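Local coordinates for bifunctional enzyme IspD/IspF (Campylobacter jejuni, PDB 1W55), which catalyses two steps of isoprenoid precursor synthesis, the CTP-dependent cytidylylation of methylerythritol 4-phosphate and the cyclisation of its 2-phosphorylated product with release of CMP, at residues 21-26 / 190-195; 29-32 / 38-41; 74-79 / 94-99. All coordinates share one frame; numbering follows the deposited sequence.

Contact 1: residues 21-26 / 190-195. With C (cytidine-5'-monophosphate), chain D; EDO (1,2-ethanediol), chain F.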
loop_
_atom_site.group_PDB
_atom_site.type_symbol
_atom_site.label_atom_id
_atom_site.label_comp_id
_atom_site.label_asym_id
_atom_site.label_seq_id
_atom_site.Cartn_x
_atom_site.Cartn_y
_atom_site.Cartn_z
ATOM N N VAL A 21 17.285 -25.249 9.491
ATOM C CA VAL A 21 17.181 -25.070 8.047
ATOM C C VAL A 21 18.478 -24.574 7.387
ATOM O O VAL A 21 19.100 -23.612 7.843
ATOM C CB VAL A 21 15.943 -24.200 7.635
ATOM C CG1 VAL A 21 16.071 -22.781 8.131
ATOM C CG2 VAL A 21 15.747 -24.231 6.111
ATOM N N LYS A 22 18.880 -25.260 6.322
ATOM C CA LYS A 22 19.982 -24.815 5.476
ATOM C C LYS A 22 19.543 -23.637 4.612
ATOM O O LYS A 22 18.469 -23.661 3.977
ATOM C CB LYS A 22 20.470 -25.949 4.593
ATOM C CG LYS A 22 21.201 -27.051 5.354
ATOM C CD LYS A 22 21.538 -28.208 4.424
ATOM C CE LYS A 22 21.949 -29.461 5.206
ATOM N NZ LYS A 22 22.077 -30.662 4.313
ATOM N N LYS A 23 20.382 -22.607 4.585
ATOM C CA LYS A 23 20.018 -21.354 3.936
ATOM C C LYS A 23 19.732 -21.487 2.440
ATOM O O LYS A 23 18.940 -20.724 1.894
ATOM C CB LYS A 23 21.029 -20.249 4.254
ATOM C CG LYS A 23 22.296 -20.242 3.405
ATOM C CD LYS A 23 23.015 -18.917 3.596
ATOM C CE LYS A 23 24.236 -19.087 4.454
ATOM N NZ LYS A 23 25.432 -19.181 3.578
ATOM N N GLN A 24 20.338 -22.470 1.785
ATOM C CA GLN A 24 20.116 -22.653 0.351
ATOM C C GLN A 24 18.712 -23.175 0.024
ATOM O O GLN A 24 18.269 -23.057 -1.126
ATOM C CB GLN A 24 21.195 -23.523 -0.305
ATOM C CG GLN A 24 21.725 -24.664 0.540
ATOM C CD GLN A 24 22.908 -24.251 1.405
ATOM O OE1 GLN A 24 22.742 -23.996 2.600
ATOM N NE2 GLN A 24 24.104 -24.189 0.805
ATOM N N PHE A 25 18.022 -23.713 1.043
ATOM C CA PHE A 25 16.672 -24.245 0.892
ATOM C C PHE A 25 15.546 -23.421 1.535
ATOM O O PHE A 25 14.414 -23.889 1.591
ATOM C CB PHE A 25 16.602 -25.712 1.359
ATOM C CG PHE A 25 17.632 -26.592 0.716
ATOM C CD1 PHE A 25 18.545 -27.290 1.492
ATOM C CD2 PHE A 25 17.717 -26.687 -0.662
ATOM C CE1 PHE A 25 19.522 -28.082 0.905
ATOM C CE2 PHE A 25 18.691 -27.476 -1.266
ATOM C CZ PHE A 25 19.591 -28.177 -0.482
ATOM N N LEU A 26 15.843 -22.221 2.024
ATOM C CA LEU A 26 14.786 -21.265 2.376
ATOM C C LEU A 26 13.971 -20.961 1.140
ATOM O O LEU A 26 14.546 -20.795 0.051
ATOM C CB LEU A 26 15.364 -19.952 2.888
ATOM C CG LEU A 26 16.161 -19.962 4.190
ATOM C CD1 LEU A 26 16.815 -18.598 4.374
ATOM C CD2 LEU A 26 15.273 -20.330 5.383
ATOM N N ARG A 190 24.543 -7.894 -0.736
ATOM C CA ARG A 190 24.933 -8.430 0.565
ATOM C C ARG A 190 24.787 -9.946 0.599
ATOM O O ARG A 190 23.891 -10.503 -0.036
ATOM C CB ARG A 190 24.092 -7.825 1.704
ATOM C CG ARG A 190 24.060 -8.712 2.992
ATOM C CD ARG A 190 23.119 -8.262 4.122
ATOM N NE ARG A 190 23.349 -6.875 4.525
ATOM C CZ ARG A 190 24.272 -6.476 5.400
ATOM N NH1 ARG A 190 25.075 -7.359 5.986
ATOM N NH2 ARG A 190 24.390 -5.183 5.686
ATOM N N LYS A 191 25.662 -10.597 1.363
ATOM C CA LYS A 191 25.646 -12.047 1.509
ATOM C C LYS A 191 24.875 -12.461 2.758
ATOM O O LYS A 191 25.207 -12.049 3.872
ATOM C CB LYS A 191 27.079 -12.570 1.559
ATOM C CG LYS A 191 27.224 -14.085 1.631
ATOM C CD LYS A 191 28.661 -14.517 1.348
ATOM C CE LYS A 191 29.580 -14.211 2.518
ATOM N NZ LYS A 191 31.026 -14.231 2.130
ATOM N N LEU A 192 23.835 -13.265 2.569
ATOM C CA LEU A 192 23.129 -13.841 3.706
ATOM C C LEU A 192 24.068 -14.799 4.456
ATOM O O LEU A 192 24.493 -15.835 3.927
ATOM C CB LEU A 192 21.831 -14.520 3.261
ATOM C CG LEU A 192 21.048 -15.388 4.247
ATOM C CD1 LEU A 192 20.564 -14.590 5.446
ATOM C CD2 LEU A 192 19.865 -16.053 3.548
ATOM N N THR A 193 24.424 -14.412 5.674
ATOM C CA THR A 193 25.393 -15.163 6.470
ATOM C C THR A 193 24.839 -15.484 7.851
ATOM O O THR A 193 24.916 -16.625 8.307
ATOM C CB THR A 193 26.715 -14.371 6.583
ATOM O OG1 THR A 193 27.305 -14.251 5.288
ATOM C CG2 THR A 193 27.763 -15.165 7.382
ATOM N N PHE A 194 24.279 -14.460 8.494
ATOM C CA PHE A 194 23.734 -14.566 9.837
ATOM C C PHE A 194 22.217 -14.505 9.776
ATOM O O PHE A 194 21.649 -13.874 8.881
ATOM C CB PHE A 194 24.267 -13.425 10.720
ATOM C CG PHE A 194 25.769 -13.270 10.679
ATOM C CD1 PHE A 194 26.366 -12.328 9.840
ATOM C CD2 PHE A 194 26.587 -14.062 11.483
ATOM C CE1 PHE A 194 27.766 -12.184 9.797
ATOM C CE2 PHE A 194 27.979 -13.927 11.451
ATOM C CZ PHE A 194 28.570 -12.986 10.607
ATOM N N LYS A 195 21.568 -15.162 10.735
ATOM C CA LYS A 195 20.111 -15.124 10.885
ATOM C C LYS A 195 19.570 -13.691 10.832
ATOM O O LYS A 195 18.459 -13.449 10.363
ATOM C CB LYS A 195 19.714 -15.779 12.217
ATOM C CG LYS A 195 18.866 -17.049 12.077
ATOM C CD LYS A 195 18.876 -17.885 13.360
ATOM C CE LYS A 195 17.729 -17.502 14.300
ATOM N NZ LYS A 195 18.110 -17.604 15.742
HETATM O OP3 C D . 30.943 -16.940 2.815
HETATM P P C D . 31.594 -18.275 2.545
HETATM O OP1 C D . 31.278 -19.302 3.602
HETATM O OP2 C D . 33.042 -18.196 2.119
HETATM O "O5'" C D . 30.788 -18.865 1.279
HETATM C "C5'" C D . 30.746 -18.190 0.031
HETATM C "C4'" C D . 30.015 -19.048 -1.002
HETATM O "O4'" C D . 30.790 -20.194 -1.374
HETATM C "C3'" C D . 28.683 -19.568 -0.496
HETATM O "O3'" C D . 27.734 -19.338 -1.521
HETATM C "C2'" C D . 28.887 -21.053 -0.291
HETATM O "O2'" C D . 27.710 -21.815 -0.535
HETATM C "C1'" C D . 29.989 -21.373 -1.287
HETATM N N1 C D . 30.805 -22.492 -0.818
HETATM C C2 C D . 31.011 -23.578 -1.685
HETATM O O2 C D . 30.504 -23.576 -2.839
HETATM N N3 C D . 31.761 -24.613 -1.254
HETATM C C4 C D . 32.299 -24.625 -0.004
HETATM N N4 C D . 33.043 -25.686 0.407
HETATM C C5 C D . 32.099 -23.557 0.864
HETATM C C6 C D . 31.335 -22.484 0.424
HETATM C C1 EDO F . 33.299 -13.388 -1.268
HETATM O O1 EDO F . 32.158 -13.626 -0.458
HETATM C C2 EDO F . 33.496 -11.898 -1.445
HETATM O O2 EDO F . 33.453 -11.277 -0.180
#
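Lys23 reaches out of a short 3-10 turn and lays the last carbons of its side chain against the backbone carbonyl of Leu192, with Lys23 CE 3.3 Å from Leu192 O. Its CG is tucked between the backbone N and the carbonyl carbon (chi1 82°), and two further bends, at chi3 and chi4, bring the end of the chain past the same carbonyl; Lys23 NZ lies 3.5 Å from Leu192 O. On the way the two side chains run alongside one another head to tail, Lys23 CD lying 4.1 Å from Leu192 CG, so the aliphatic part of the lysine serves as a greasy flank for the leucine. Lys23 is predicted to stabilise the transition state of the cytidylyltransferase reaction. The turn that presents it is closed by Phe25 N bonding to Lys22 O at 3.0 Å. One residue further on, Leu26 adds a purely apolar touch: its CD1 meets Leu192 CD2 at 4.1 Å, making Leu192 the hub of the contact.

Beside that hub, Lys191 turns its side chain into the nucleotide site, where NZ donates to OP3 of CMP at 2.8 Å and to O1 of a 1,2-ethanediol, probably from the crystallisation liquor, at 2.9 Å. The same NZ also bonds to Ala127 O of the second subunit, so three acceptors grip it at the subunit boundary. Lys191 is predicted to position methylerythritol phosphate for attack. Both segments lie in connections between strands: residues 21-26 come between strands 4-9 and 27-28, while the loop holding residues 190-195 follows strand 180-184, with Leu192 also packed on Leu33 of helix 33-42 and its backbone bonded to that of Ala98.

Contact 2: residues 29-32 / 38-41; sequences GNDP and TKNL
Asp31 and Lys39 form a salt bridge across a strand-to-helix connection: the short strand 31-32, second arm of a two-stranded antiparallel hairpin with strand 27-28, leads straight into helix 33-42, with Pro32 at the helix N-cap position. The CB of each residue is directed toward the other segment, one from the strand and one from the second turn of the helix, and their side chains meet at about a right angle.

The interaction is chiefly electrostatic. Beyond CG the lysine is stretched out, which takes its ammonium group back from the helix to the aspartate, while its aliphatic shaft also brushes the acid, Lys39 CD lying 3.4 Å from Asp31 OD2. The pair sits at the protein surface, away from the nucleotide site, and simply ties strand 31-32 to the helix that follows it.

Packing and hydrogen bonds to the rest of the fold hold each end. Asn30 OD1 bonds to Ser207 OG beside the hairpin, and Leu41 of the helix packs on Leu6 and Met8 of strand 4-9. In the bridge itself Lys39 NZ donates to Asp31 OD2 at 3.0 Å, coming in on the syn side of the carboxylate and 23° out of its plane.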
loop_
_atom_site.group_PDB
_atom_site.type_symbol
_atom_site.label_atom_id
_atom_site.label_comp_id
_atom_site.label_asym_id
_atom_site.label_seq_id
_atom_site.Cartn_x
_atom_site.Cartn_y
_atom_site.Cartn_z
ATOM N N GLY A 29 9.423 -17.065 -2.658
ATOM C CA GLY A 29 8.334 -17.419 -3.557
ATOM C C GLY A 29 8.226 -18.932 -3.583
ATOM O O GLY A 29 8.215 -19.558 -2.521
ATOM N N ASN A 30 8.167 -19.514 -4.785
ATOM C CA ASN A 30 8.095 -20.969 -4.957
ATOM C C ASN A 30 9.462 -21.639 -4.956
ATOM O O ASN A 30 9.532 -22.864 -4.888
ATOM C CB ASN A 30 7.387 -21.353 -6.272
ATOM C CG ASN A 30 5.863 -21.584 -6.107
ATOM O OD1 ASN A 30 5.349 -21.821 -5.001
ATOM N ND2 ASN A 30 5.144 -21.512 -7.227
ATOM N N ASP A 31 10.536 -20.849 -5.015
ATOM C CA ASP A 31 11.854 -21.397 -5.299
ATOM C C ASP A 31 12.726 -21.477 -4.067
ATOM O O ASP A 31 12.756 -20.542 -3.276
ATOM C CB ASP A 31 12.584 -20.532 -6.344
ATOM C CG ASP A 31 12.073 -20.752 -7.751
ATOM O OD1 ASP A 31 11.496 -21.824 -8.031
ATOM O OD2 ASP A 31 12.210 -19.908 -8.654
ATOM N N PRO A 32 13.495 -22.555 -3.936
ATOM C CA PRO A 32 14.546 -22.597 -2.910
ATOM C C PRO A 32 15.549 -21.486 -3.234
ATOM O O PRO A 32 15.679 -21.102 -4.401
ATOM C CB PRO A 32 15.165 -23.989 -3.073
ATOM C CG PRO A 32 14.748 -24.461 -4.438
ATOM C CD PRO A 32 13.467 -23.769 -4.777
ATOM N N THR A 38 20.238 -18.238 -8.675
ATOM C CA THR A 38 20.738 -18.681 -9.979
ATOM C C THR A 38 19.858 -18.160 -11.119
ATOM O O THR A 38 20.372 -17.643 -12.118
ATOM C CB THR A 38 20.864 -20.223 -10.037
ATOM O OG1 THR A 38 21.655 -20.689 -8.935
ATOM C CG2 THR A 38 21.678 -20.632 -11.225
ATOM N N LYS A 39 18.541 -18.271 -10.947
ATOM C CA LYS A 39 17.575 -17.760 -11.923
ATOM C C LYS A 39 17.775 -16.269 -12.149
ATOM O O LYS A 39 17.788 -15.816 -13.288
ATOM C CB LYS A 39 16.127 -18.027 -11.473
ATOM C CG LYS A 39 15.633 -19.434 -11.774
ATOM C CD LYS A 39 14.144 -19.559 -11.475
ATOM C CE LYS A 39 13.562 -20.836 -12.042
ATOM N NZ LYS A 39 12.229 -21.116 -11.434
ATOM N N ASN A 40 17.923 -15.521 -11.056
ATOM C CA ASN A 40 18.175 -14.077 -11.091
ATOM C C ASN A 40 19.383 -13.678 -11.968
ATOM O O ASN A 40 19.251 -12.867 -12.889
ATOM C CB ASN A 40 18.353 -13.557 -9.657
ATOM C CG ASN A 40 18.631 -12.053 -9.592
ATOM O OD1 ASN A 40 17.811 -11.233 -10.038
ATOM N ND2 ASN A 40 19.788 -11.682 -9.012
ATOM N N LEU A 41 20.548 -14.249 -11.671
ATOM C CA LEU A 41 21.773 -13.961 -12.415
ATOM C C LEU A 41 21.698 -14.465 -13.857
ATOM O O LEU A 41 22.140 -13.788 -14.779
ATOM C CB LEU A 41 22.976 -14.586 -11.699
ATOM C CG LEU A 41 24.090 -13.657 -11.225
ATOM C CD1 LEU A 41 23.575 -12.267 -10.866
ATOM C CD2 LEU A 41 24.795 -14.270 -10.045
#

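Contact 3: residues 74-79 / 94-99. With C (cytidine-5'-monophosphate), chain D; EDO (1,2-ethanediol), chain F.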
loop_
_atom_site.group_PDB
_atom_site.type_symbol
_atom_site.label_atom_id
_atom_site.label_comp_id
_atom_site.label_asym_id
_atom_site.label_seq_id
_atom_site.Cartn_x
_atom_site.Cartn_y
_atom_site.Cartn_z
ATOM N N ASP A 74 36.098 -28.852 -0.054
ATOM C CA ASP A 74 36.198 -28.485 1.367
ATOM C C ASP A 74 36.149 -26.974 1.620
ATOM O O ASP A 74 35.853 -26.522 2.727
ATOM C CB ASP A 74 37.493 -29.049 1.975
ATOM C CG ASP A 74 37.537 -30.582 1.981
ATOM O OD1 ASP A 74 36.520 -31.233 1.661
ATOM O OD2 ASP A 74 38.568 -31.219 2.300
ATOM N N THR A 75 36.483 -26.190 0.604
ATOM C CA THR A 75 36.426 -24.740 0.725
ATOM C C THR A 75 35.764 -24.147 -0.510
ATOM O O THR A 75 35.647 -24.808 -1.547
ATOM C CB THR A 75 37.847 -24.149 0.876
ATOM O OG1 THR A 75 38.631 -24.509 -0.269
ATOM C CG2 THR A 75 38.605 -24.778 2.050
ATOM N N ARG A 76 35.349 -22.889 -0.386
ATOM C CA ARG A 76 34.898 -22.095 -1.520
ATOM C C ARG A 76 35.830 -22.256 -2.727
ATOM O O ARG A 76 35.378 -22.592 -3.834
ATOM C CB ARG A 76 34.804 -20.623 -1.101
ATOM C CG ARG A 76 34.087 -19.714 -2.098
ATOM C CD ARG A 76 34.111 -18.242 -1.690
ATOM N NE ARG A 76 33.366 -17.375 -2.603
ATOM C CZ ARG A 76 33.807 -16.940 -3.789
ATOM N NH1 ARG A 76 35.006 -17.297 -4.255
ATOM N NH2 ARG A 76 33.035 -16.142 -4.521
ATOM N N ALA A 77 37.127 -22.036 -2.507
ATOM C CA ALA A 77 38.113 -22.079 -3.593
ATOM C C ALA A 77 38.233 -23.463 -4.224
ATOM O O ALA A 77 38.421 -23.575 -5.444
ATOM C CB ALA A 77 39.480 -21.576 -3.119
ATOM N N GLU A 78 38.111 -24.517 -3.413
ATOM C CA GLU A 78 38.078 -25.867 -3.976
ATOM C C GLU A 78 36.822 -26.164 -4.790
ATOM O O GLU A 78 36.921 -26.748 -5.870
ATOM C CB GLU A 78 38.309 -26.969 -2.942
ATOM C CG GLU A 78 38.796 -28.242 -3.633
ATOM C CD GLU A 78 38.934 -29.455 -2.733
ATOM O OE1 GLU A 78 38.505 -29.427 -1.561
ATOM O OE2 GLU A 78 39.489 -30.462 -3.223
ATOM N N SER A 79 35.650 -25.779 -4.291
ATOM C CA SER A 79 34.432 -25.924 -5.095
ATOM C C SER A 79 34.584 -25.184 -6.416
ATOM O O SER A 79 34.258 -25.715 -7.476
ATOM C CB SER A 79 33.203 -25.413 -4.343
ATOM O OG SER A 79 33.051 -26.095 -3.109
ATOM N N VAL A 94 31.479 -15.469 -11.383
ATOM C CA VAL A 94 31.389 -16.313 -10.202
ATOM C C VAL A 94 30.618 -15.568 -9.123
ATOM O O VAL A 94 30.843 -14.384 -8.907
ATOM C CB VAL A 94 32.783 -16.699 -9.667
ATOM C CG1 VAL A 94 32.658 -17.640 -8.459
ATOM C CG2 VAL A 94 33.631 -17.350 -10.761
ATOM N N SER A 95 29.714 -16.264 -8.444
ATOM C CA SER A 95 28.881 -15.628 -7.431
ATOM C C SER A 95 28.474 -16.567 -6.301
ATOM O O SER A 95 28.200 -17.744 -6.531
ATOM C CB SER A 95 27.634 -15.014 -8.084
ATOM O OG SER A 95 27.084 -13.976 -7.291
ATOM N N ASP A 96 28.457 -16.037 -5.078
ATOM C CA ASP A 96 27.856 -16.719 -3.931
ATOM C C ASP A 96 26.334 -16.798 -4.118
ATOM O O ASP A 96 25.717 -15.782 -4.411
ATOM C CB ASP A 96 28.143 -15.927 -2.650
ATOM C CG ASP A 96 29.627 -15.562 -2.477
ATOM O OD1 ASP A 96 30.520 -16.324 -2.909
ATOM O OD2 ASP A 96 29.992 -14.527 -1.890
ATOM N N VAL A 97 25.713 -17.968 -3.939
ATOM C CA VAL A 97 24.234 -18.020 -3.996
ATOM C C VAL A 97 23.608 -17.208 -2.887
ATOM O O VAL A 97 22.482 -16.743 -3.026
ATOM C CB VAL A 97 23.587 -19.447 -3.908
ATOM C CG1 VAL A 97 23.583 -20.137 -5.232
ATOM C CG2 VAL A 97 24.188 -20.302 -2.805
ATOM N N ALA A 98 24.327 -17.049 -1.781
ATOM C CA ALA A 98 23.801 -16.329 -0.628
ATOM C C ALA A 98 23.698 -14.822 -0.867
ATOM O O ALA A 98 23.116 -14.110 -0.053
ATOM C CB ALA A 98 24.613 -16.640 0.628
ATOM N N ARG A 99 24.249 -14.352 -1.986
ATOM C CA ARG A 99 24.011 -12.988 -2.474
ATOM C C ARG A 99 22.840 -13.019 -3.461
ATOM O O ARG A 99 23.020 -13.156 -4.680
ATOM C CB ARG A 99 25.269 -12.417 -3.136
ATOM C CG ARG A 99 26.410 -12.234 -2.165
ATOM C CD ARG A 99 27.680 -11.722 -2.812
ATOM N NE ARG A 99 28.851 -11.830 -1.948
ATOM C CZ ARG A 99 29.172 -10.963 -0.986
ATOM N NH1 ARG A 99 28.417 -9.896 -0.754
ATOM N NH2 ARG A 99 30.269 -11.154 -0.263
HETATM O OP3 C D . 30.943 -16.940 2.815
HETATM P P C D . 31.594 -18.275 2.545
HETATM O OP1 C D . 31.278 -19.302 3.602
HETATM O OP2 C D . 33.042 -18.196 2.119
HETATM O "O5'" C D . 30.788 -18.865 1.279
HETATM C "C5'" C D . 30.746 -18.190 0.031
HETATM C "C4'" C D . 30.015 -19.048 -1.002
HETATM O "O4'" C D . 30.790 -20.194 -1.374
HETATM C "C3'" C D . 28.683 -19.568 -0.496
HETATM O "O3'" C D . 27.734 -19.338 -1.521
HETATM C "C2'" C D . 28.887 -21.053 -0.291
HETATM O "O2'" C D . 27.710 -21.815 -0.535
HETATM C "C1'" C D . 29.989 -21.373 -1.287
HETATM N N1 C D . 30.805 -22.492 -0.818
HETATM C C2 C D . 31.011 -23.578 -1.685
HETATM O O2 C D . 30.504 -23.576 -2.839
HETATM N N3 C D . 31.761 -24.613 -1.254
HETATM C C4 C D . 32.299 -24.625 -0.004
HETATM N N4 C D . 33.043 -25.686 0.407
HETATM C C5 C D . 32.099 -23.557 0.864
HETATM C C6 C D . 31.335 -22.484 0.424
HETATM C C1 EDO F . 33.299 -13.388 -1.268
HETATM O O1 EDO F . 32.158 -13.626 -0.458
HETATM C C2 EDO F . 33.496 -11.898 -1.445
HETATM O O2 EDO F . 33.453 -11.277 -0.180
#
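Arg76 grips Asp96 side-on, giving both NE and NH2 to the single oxygen OD1. Each of these bonds, Arg76 NE to Asp96 OD1 and Arg76 NH2 to Asp96 OD1, is 3.0 Å long and bent to 147°. With CG anti to the backbone N (chi1 -169°) and the chain extended to NE, the arginine spans from the helix to the strand end. OD1 lies at the edge of the guanidinium, close to its plane, yet the carboxylate plane stands perpendicular to it. Arg76 NH1 is taken by a salt bridge to Asp169.

The other carboxylate oxygen serves a different set. Asp96 OD2 accepts from Arg99 NE at 2.9 Å, from the anti side and tilted out of the carboxylate plane, and from O1 of the 1,2-ethanediol at 2.7 Å. Arg99 NH2 donates to that same O1 at 3.1 Å and also bridges to Asp128 of the second subunit, while its NH1 bonds to Ala189 O. Two arginines thus share one buried aspartate, which probably offsets part of their charge, together with Asp169 and Asp128 of the second subunit.

In this GT-A-type cytidylyltransferase domain the network lines the nucleotide pocket: the first turn of helix 76-84 borders the cytidine, and the tip of strand 91-96 passes the ribose. Arg76 CG comes within 3.4 Å of the ribose O4' of CMP. Ser79 OG donates to the base N3 at 2.7 Å and is itself met by Gly73 N. At the helix start Thr75 is the N-cap, its OG1 accepting from Glu78 N at 3.2 Å, while Glu78, its chain extended, offers OE1 to the backbone N-H of Asp74.

All three contacts belong to the cytidylyltransferase domain, and along the chain contacts 2 and 3 follow one another inside the long loop closed by contact 1. Their centres lie about 14 Å (1 and 2), 13 Å (1 and 3) and 17 Å (2 and 3) apart. Contacts 1 and 3 meet around the same CMP and ethanediol, where Lys191 packs on Asp96, so a late loop completes a pocket begun by early elements. Contact 2 lies at the surface, away from the nucleotide, with Pro32 against the 21-26 turn and helix 33-42 against strand 91-96 through Leu41 and Ser95.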